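Local coordinates for DUF3992 domain-containing protein (Bacillus cereus, PDB 7A02) that probably serves as the pilin-like subunit of disulfide-linked appendages that extend from the surface of Bacillus endospores, at residues 53-65 / 75-89. Sequence-based numbering, arbitrary orientation.
Sequences VDTGTGPVTIVFY and ETIVVATGSSASFTV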
ATOM      1  N   VAL A  53     -11.518  51.266  28.284  1.00 63.12           N
ATOM      2  CA  VAL A  53     -11.463  52.706  28.489  1.00 63.12           C
ATOM      3  C   VAL A  53     -11.620  52.952  29.978  1.00 63.12           C
ATOM      4  O   VAL A  53     -12.690  52.721  30.549  1.00 63.12           O
ATOM      5  CB  VAL A  53     -12.538  53.438  27.681  1.00 63.12           C
ATOM      6  CG1 VAL A  53     -12.553  54.896  28.049  1.00 63.12           C
ATOM      7  CG2 VAL A  53     -12.271  53.280  26.210  1.00 63.12           C
ATOM      8  N   ASP A  54     -10.552  53.425  30.611  1.00 71.01           N
ATOM      9  CA  ASP A  54     -10.509  53.512  32.065  1.00 71.01           C
ATOM     10  C   ASP A  54     -11.068  54.837  32.567  1.00 71.01           C
ATOM     11  O   ASP A  54     -12.047  54.857  33.318  1.00 71.01           O
ATOM     12  CB  ASP A  54      -9.074  53.314  32.555  1.00 71.01           C
ATOM     13  CG  ASP A  54      -9.004  53.009  34.031  1.00 71.01           C
ATOM     14  OD1 ASP A  54      -9.496  51.938  34.440  1.00 71.01           O
ATOM     15  OD2 ASP A  54      -8.452  53.837  34.784  1.00 71.01           O
ATOM     16  N   THR A  55     -10.463  55.950  32.165  1.00 73.76           N
ATOM     17  CA  THR A  55     -10.905  57.246  32.654  1.00 73.76           C
ATOM     18  C   THR A  55     -11.049  58.223  31.501  1.00 73.76           C
ATOM     19  O   THR A  55     -10.437  58.067  30.444  1.00 73.76           O
ATOM     20  CB  THR A  55      -9.945  57.841  33.689  1.00 73.76           C
ATOM     21  OG1 THR A  55      -8.674  58.084  33.082  1.00 73.76           O
ATOM     22  CG2 THR A  55      -9.767  56.898  34.867  1.00 73.76           C
ATOM     23  N   GLY A  56     -11.863  59.242  31.731  1.00 76.55           N
ATOM     24  CA  GLY A  56     -12.152  60.286  30.778  1.00 76.55           C
ATOM     25  C   GLY A  56     -13.638  60.406  30.570  1.00 76.55           C
ATOM     26  O   GLY A  56     -14.446  59.866  31.331  1.00 76.55           O
ATOM     27  N   THR A  57     -14.013  61.123  29.521  1.00 76.44           N
ATOM     28  CA  THR A  57     -15.406  61.267  29.139  1.00 76.44           C
ATOM     29  C   THR A  57     -15.532  61.076  27.638  1.00 76.44           C
ATOM     30  O   THR A  57     -14.570  61.236  26.887  1.00 76.44           O
ATOM     31  CB  THR A  57     -15.965  62.632  29.530  1.00 76.44           C
ATOM     32  OG1 THR A  57     -17.317  62.737  29.073  1.00 76.44           O
ATOM     33  CG2 THR A  57     -15.142  63.736  28.896  1.00 76.44           C
ATOM     34  N   GLY A  58     -16.732  60.719  27.204  1.00 73.55           N
ATOM     35  CA  GLY A  58     -16.998  60.565  25.797  1.00 73.55           C
ATOM     36  C   GLY A  58     -16.401  59.289  25.253  1.00 73.55           C
ATOM     37  O   GLY A  58     -15.385  58.791  25.742  1.00 73.55           O
ATOM     38  N   PRO A  59     -17.027  58.734  24.224  1.00 68.52           N
ATOM     39  CA  PRO A  59     -16.579  57.446  23.695  1.00 68.52           C
ATOM     40  C   PRO A  59     -15.233  57.559  23.001  1.00 68.52           C
ATOM     41  O   PRO A  59     -14.829  58.619  22.524  1.00 68.52           O
ATOM     42  CB  PRO A  59     -17.682  57.067  22.702  1.00 68.52           C
ATOM     43  CG  PRO A  59     -18.818  57.992  22.993  1.00 68.52           C
ATOM     44  CD  PRO A  59     -18.202  59.239  23.506  1.00 68.52           C
ATOM     45  N   VAL A  60     -14.534  56.429  22.956  1.00 63.59           N
ATOM     46  CA  VAL A  60     -13.264  56.301  22.255  1.00 63.59           C
ATOM     47  C   VAL A  60     -13.471  55.359  21.080  1.00 63.59           C
ATOM     48  O   VAL A  60     -14.089  54.299  21.231  1.00 63.59           O
ATOM     49  CB  VAL A  60     -12.156  55.789  23.188  1.00 63.59           C
ATOM     50  CG1 VAL A  60     -10.856  55.650  22.435  1.00 63.59           C
ATOM     51  CG2 VAL A  60     -11.987  56.723  24.356  1.00 63.59           C
ATOM     52  N   THR A  61     -12.971  55.747  19.911  1.00 60.39           N
ATOM     53  CA  THR A  61     -13.172  54.995  18.680  1.00 60.39           C
ATOM     54  C   THR A  61     -11.866  54.352  18.241  1.00 60.39           C
ATOM     55  O   THR A  61     -10.857  55.040  18.076  1.00 60.39           O
ATOM     56  CB  THR A  61     -13.702  55.900  17.572  1.00 60.39           C
ATOM     57  OG1 THR A  61     -14.988  56.405  17.945  1.00 60.39           O
ATOM     58  CG2 THR A  61     -13.835  55.126  16.283  1.00 60.39           C
ATOM     59  N   ILE A  62     -11.897  53.038  18.039  1.00 55.41           N
ATOM     60  CA  ILE A  62     -10.747  52.270  17.575  1.00 55.41           C
ATOM     61  C   ILE A  62     -11.021  51.814  16.150  1.00 55.41           C
ATOM     62  O   ILE A  62     -12.124  51.345  15.841  1.00 55.41           O
ATOM     63  CB  ILE A  62     -10.451  51.080  18.505  1.00 55.41           C
ATOM     64  CG1 ILE A  62      -9.113  50.442  18.148  1.00 55.41           C
ATOM     65  CG2 ILE A  62     -11.572  50.065  18.500  1.00 55.41           C
ATOM     66  CD1 ILE A  62      -8.606  49.493  19.186  1.00 55.41           C
ATOM     67  N   VAL A  63     -10.035  51.993  15.272  1.00 53.69           N
ATOM     68  CA  VAL A  63     -10.179  51.665  13.860  1.00 53.69           C
ATOM     69  C   VAL A  63      -8.978  50.847  13.410  1.00 53.69           C
ATOM     70  O   VAL A  63      -7.832  51.224  13.674  1.00 53.69           O
ATOM     71  CB  VAL A  63     -10.316  52.927  12.990  1.00 53.69           C
ATOM     72  CG1 VAL A  63     -10.548  52.541  11.556  1.00 53.69           C
ATOM     73  CG2 VAL A  63     -11.454  53.785  13.480  1.00 53.69           C
ATOM     74  N   PHE A  64      -9.244  49.738  12.723  1.00 51.53           N
ATOM     75  CA  PHE A  64      -8.213  48.912  12.105  1.00 51.53           C
ATOM     76  C   PHE A  64      -8.134  49.250  10.624  1.00 51.53           C
ATOM     77  O   PHE A  64      -9.157  49.277   9.938  1.00 51.53           O
ATOM     78  CB  PHE A  64      -8.519  47.424  12.271  1.00 51.53           C
ATOM     79  CG  PHE A  64      -8.596  46.966  13.696  1.00 51.53           C
ATOM     80  CD1 PHE A  64      -9.726  47.192  14.450  1.00 51.53           C
ATOM     81  CD2 PHE A  64      -7.549  46.282  14.270  1.00 51.53           C
ATOM     82  CE1 PHE A  64      -9.797  46.763  15.748  1.00 51.53           C
ATOM     83  CE2 PHE A  64      -7.622  45.852  15.567  1.00 51.53           C
ATOM     84  CZ  PHE A  64      -8.745  46.094  16.304  1.00 51.53           C
ATOM     85  N   TYR A  65      -6.925  49.491  10.130  1.00 56.60           N
ATOM     86  CA  TYR A  65      -6.706  49.919   8.757  1.00 56.60           C
ATOM     87  C   TYR A  65      -5.847  48.911   8.019  1.00 56.60           C
ATOM     88  O   TYR A  65      -4.813  48.466   8.528  1.00 56.60           O
ATOM     89  CB  TYR A  65      -6.023  51.279   8.701  1.00 56.60           C
ATOM     90  CG  TYR A  65      -6.915  52.432   9.058  1.00 56.60           C
ATOM     91  CD1 TYR A  65      -7.992  52.766   8.264  1.00 56.60           C
ATOM     92  CD2 TYR A  65      -6.680  53.183  10.191  1.00 56.60           C
ATOM     93  CE1 TYR A  65      -8.807  53.816   8.586  1.00 56.60           C
ATOM     94  CE2 TYR A  65      -7.490  54.232  10.521  1.00 56.60           C
ATOM     95  CZ  TYR A  65      -8.551  54.547   9.716  1.00 56.60           C
ATOM     96  OH  TYR A  65      -9.366  55.602  10.046  1.00 56.60           O
ATOM     97  N   GLU A  75     -12.345  47.362  10.299  1.00 56.91           N
ATOM     98  CA  GLU A  75     -13.074  47.222  11.550  1.00 56.91           C
ATOM     99  C   GLU A  75     -13.080  48.549  12.293  1.00 56.91           C
ATOM    100  O   GLU A  75     -12.095  49.290  12.255  1.00 56.91           O
ATOM    101  CB  GLU A  75     -12.458  46.142  12.436  1.00 56.91           C
ATOM    102  CG  GLU A  75     -13.014  44.767  12.203  1.00 56.91           C
ATOM    103  CD  GLU A  75     -14.296  44.546  12.954  1.00 56.91           C
ATOM    104  OE1 GLU A  75     -15.360  44.473  12.309  1.00 56.91           O
ATOM    105  OE2 GLU A  75     -14.242  44.453  14.194  1.00 56.91           O
ATOM    106  N   THR A  76     -14.184  48.828  12.984  1.00 56.87           N
ATOM    107  CA  THR A  76     -14.329  50.049  13.765  1.00 56.87           C
ATOM    108  C   THR A  76     -15.238  49.773  14.952  1.00 56.87           C
ATOM    109  O   THR A  76     -16.337  49.243  14.775  1.00 56.87           O
ATOM    110  CB  THR A  76     -14.905  51.182  12.916  1.00 56.87           C
ATOM    111  OG1 THR A  76     -13.904  51.658  12.011  1.00 56.87           O
ATOM    112  CG2 THR A  76     -15.362  52.328  13.795  1.00 56.87           C
ATOM    113  N   ILE A  77     -14.787  50.135  16.152  1.00 56.55           N
ATOM    114  CA  ILE A  77     -15.551  49.913  17.375  1.00 56.55           C
ATOM    115  C   ILE A  77     -15.559  51.195  18.196  1.00 56.55           C
ATOM    116  O   ILE A  77     -14.548  51.900  18.271  1.00 56.55           O
ATOM    117  CB  ILE A  77     -14.975  48.746  18.202  1.00 56.55           C
ATOM    118  CG1 ILE A  77     -15.050  47.443  17.418  1.00 56.55           C
ATOM    119  CG2 ILE A  77     -15.751  48.566  19.478  1.00 56.55           C
ATOM    120  CD1 ILE A  77     -14.280  46.321  18.056  1.00 56.55           C
ATOM    121  N   VAL A  78     -16.699  51.499  18.811  1.00 60.75           N
ATOM    122  CA  VAL A  78     -16.854  52.667  19.673  1.00 60.75           C
ATOM    123  C   VAL A  78     -17.138  52.178  21.087  1.00 60.75           C
ATOM    124  O   VAL A  78     -18.106  51.441  21.308  1.00 60.75           O
ATOM    125  CB  VAL A  78     -17.974  53.591  19.179  1.00 60.75           C
ATOM    126  CG1 VAL A  78     -18.401  54.525  20.279  1.00 60.75           C
ATOM    127  CG2 VAL A  78     -17.507  54.374  17.977  1.00 60.75           C
ATOM    128  N   VAL A  79     -16.311  52.597  22.042  1.00 60.97           N
ATOM    129  CA  VAL A  79     -16.353  52.087  23.407  1.00 60.97           C
ATOM    130  C   VAL A  79     -16.641  53.243  24.353  1.00 60.97           C
ATOM    131  O   VAL A  79     -15.992  54.291  24.273  1.00 60.97           O
ATOM    132  CB  VAL A  79     -15.032  51.397  23.788  1.00 60.97           C
ATOM    133  CG1 VAL A  79     -15.037  51.010  25.244  1.00 60.97           C
ATOM    134  CG2 VAL A  79     -14.797  50.195  22.918  1.00 60.97           C
ATOM    135  N   ALA A  80     -17.609  53.052  25.243  1.00 63.91           N
ATOM    136  CA  ALA A  80     -17.931  54.054  26.243  1.00 63.91           C
ATOM    137  C   ALA A  80     -16.972  53.956  27.426  1.00 63.91           C
ATOM    138  O   ALA A  80     -16.251  52.973  27.597  1.00 63.91           O
ATOM    139  CB  ALA A  80     -19.371  53.897  26.717  1.00 63.91           C
ATOM    140  N   THR A  81     -16.975  54.994  28.256  1.00 65.81           N
ATOM    141  CA  THR A  81     -16.081  55.051  29.405  1.00 65.81           C
ATOM    142  C   THR A  81     -16.568  54.114  30.499  1.00 65.81           C
ATOM    143  O   THR A  81     -17.759  54.078  30.812  1.00 65.81           O
ATOM    144  CB  THR A  81     -15.991  56.474  29.942  1.00 65.81           C
ATOM    145  OG1 THR A  81     -15.602  57.358  28.886  1.00 65.81           O
ATOM    146  CG2 THR A  81     -14.964  56.553  31.048  1.00 65.81           C
ATOM    147  N   GLY A  82     -15.644  53.366  31.086  1.00 62.69           N
ATOM    148  CA  GLY A  82     -15.987  52.414  32.114  1.00 62.69           C
ATOM    149  C   GLY A  82     -16.375  51.042  31.618  1.00 62.69           C
ATOM    150  O   GLY A  82     -16.786  50.204  32.429  1.00 62.69           O
ATOM    151  N   SER A  83     -16.266  50.782  30.322  1.00 57.15           N
ATOM    152  CA  SER A  83     -16.593  49.492  29.737  1.00 57.15           C
ATOM    153  C   SER A  83     -15.461  49.053  28.815  1.00 57.15           C
ATOM    154  O   SER A  83     -14.474  49.764  28.628  1.00 57.15           O
ATOM    155  CB  SER A  83     -17.926  49.560  28.991  1.00 57.15           C
ATOM    156  OG  SER A  83     -18.264  48.304  28.440  1.00 57.15           O
ATOM    157  N   SER A  84     -15.611  47.866  28.233  1.00 52.02           N
ATOM    158  CA  SER A  84     -14.568  47.268  27.417  1.00 52.02           C
ATOM    159  C   SER A  84     -15.184  46.675  26.162  1.00 52.02           C
ATOM    160  O   SER A  84     -16.404  46.555  26.040  1.00 52.02           O
ATOM    161  CB  SER A  84     -13.811  46.187  28.189  1.00 52.02           C
ATOM    162  OG  SER A  84     -13.126  46.739  29.294  1.00 52.02           O
ATOM    163  N   ALA A  85     -14.324  46.301  25.219  1.00 47.68           N
ATOM    164  CA  ALA A  85     -14.788  45.628  24.011  1.00 47.68           C
ATOM    165  C   ALA A  85     -13.671  44.776  23.438  1.00 47.68           C
ATOM    166  O   ALA A  85     -12.531  45.230  23.362  1.00 47.68           O
ATOM    167  CB  ALA A  85     -15.265  46.636  22.967  1.00 47.68           C
ATOM    168  N   SER A  86     -13.999  43.563  23.014  1.00 45.72           N
ATOM    169  CA  SER A  86     -13.016  42.613  22.515  1.00 45.72           C
ATOM    170  C   SER A  86     -13.169  42.422  21.011  1.00 45.72           C
ATOM    171  O   SER A  86     -14.133  42.878  20.399  1.00 45.72           O
ATOM    172  CB  SER A  86     -13.149  41.277  23.243  1.00 45.72           C
ATOM    173  OG  SER A  86     -14.462  40.778  23.117  1.00 45.72           O
ATOM    174  N   PHE A  87     -12.192  41.741  20.415  1.00 44.91           N
ATOM    175  CA  PHE A  87     -12.164  41.600  18.965  1.00 44.91           C
ATOM    176  C   PHE A  87     -11.202  40.498  18.544  1.00 44.91           C
ATOM    177  O   PHE A  87     -10.325  40.085  19.309  1.00 44.91           O
ATOM    178  CB  PHE A  87     -11.751  42.910  18.296  1.00 44.91           C
ATOM    179  CG  PHE A  87     -10.456  43.462  18.804  1.00 44.91           C
ATOM    180  CD1 PHE A  87      -9.250  42.962  18.358  1.00 44.91           C
ATOM    181  CD2 PHE A  87     -10.443  44.478  19.729  1.00 44.91           C
ATOM    182  CE1 PHE A  87      -8.066  43.459  18.827  1.00 44.91           C
ATOM    183  CE2 PHE A  87      -9.260  44.981  20.196  1.00 44.91           C
ATOM    184  CZ  PHE A  87      -8.071  44.470  19.746  1.00 44.91           C
ATOM    185  N   THR A  88     -11.372  40.049  17.297  1.00 46.35           N
ATOM    186  CA  THR A  88     -10.364  39.294  16.555  1.00 46.35           C
ATOM    187  C   THR A  88     -10.450  39.689  15.088  1.00 46.35           C
ATOM    188  O   THR A  88     -11.542  39.785  14.529  1.00 46.35           O
ATOM    189  CB  THR A  88     -10.537  37.780  16.713  1.00 46.35           C
ATOM    190  OG1 THR A  88      -9.590  37.105  15.880  1.00 46.35           O
ATOM    191  CG2 THR A  88     -11.902  37.353  16.305  1.00 46.35           C
ATOM    192  N   VAL A  89      -9.296  39.936  14.472  1.00 47.70           N
ATOM    193  CA  VAL A  89      -9.212  40.549  13.152  1.00 47.70           C
ATOM    194  C   VAL A  89      -8.034  39.947  12.396  1.00 47.70           C
ATOM    195  O   VAL A  89      -7.038  39.532  12.994  1.00 47.70           O
ATOM    196  CB  VAL A  89      -9.073  42.088  13.264  1.00 47.70           C
ATOM    197  CG1 VAL A  89      -8.877  42.732  11.919  1.00 47.70           C
ATOM    198  CG2 VAL A  89     -10.290  42.686  13.915  1.00 47.70           C
TER
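Val60 to Phe64 pair antiparallel with Glu75 to Val79, the short strand axes 4.8 Å apart at 167°. Five backbone hydrogen bonds join them. Val60 and Ile62 each give and accept one, and Phe64 N donates to Glu75 O at 2.9 Å. Segment 53-65 comes from strand 46-55 in the other sheet of a beta sandwich, and 75-89 goes on into strand 84-90 there. At the crossing, Val53 O accepts from Gly82 N, in the type II turn Ala80 to Ser83, at 3.1 Å.

Val60, Ile62, Phe64, Ile77 and Val79 face the interior. Ile62 and Ile77 lie side by side, Ile62 CG2 3.7 Å from Ile77 CB. Val53 reaches in from the other sheet, its CG2 3.7 Å from Val79 CG1. The Phe64 ring meets Phe87 in a T-shaped stack, centroids 5.0 Å apart and planes at 69°. Phe64 CZ stands over the centre of the Phe87 ring, whose CG sits between backbone N and carbonyl carbon (chi1 54°), turning its face to Phe64. Val89 CG2 covers one Phe64 face; Glu75 CB lies 3.6 Å from Phe64 CD1.

Ser86 to Thr88 pair parallel with a second subunit. Backbone hydrogen bonds thus zip the hairpin, while apolar side chains fill the space between the sheets.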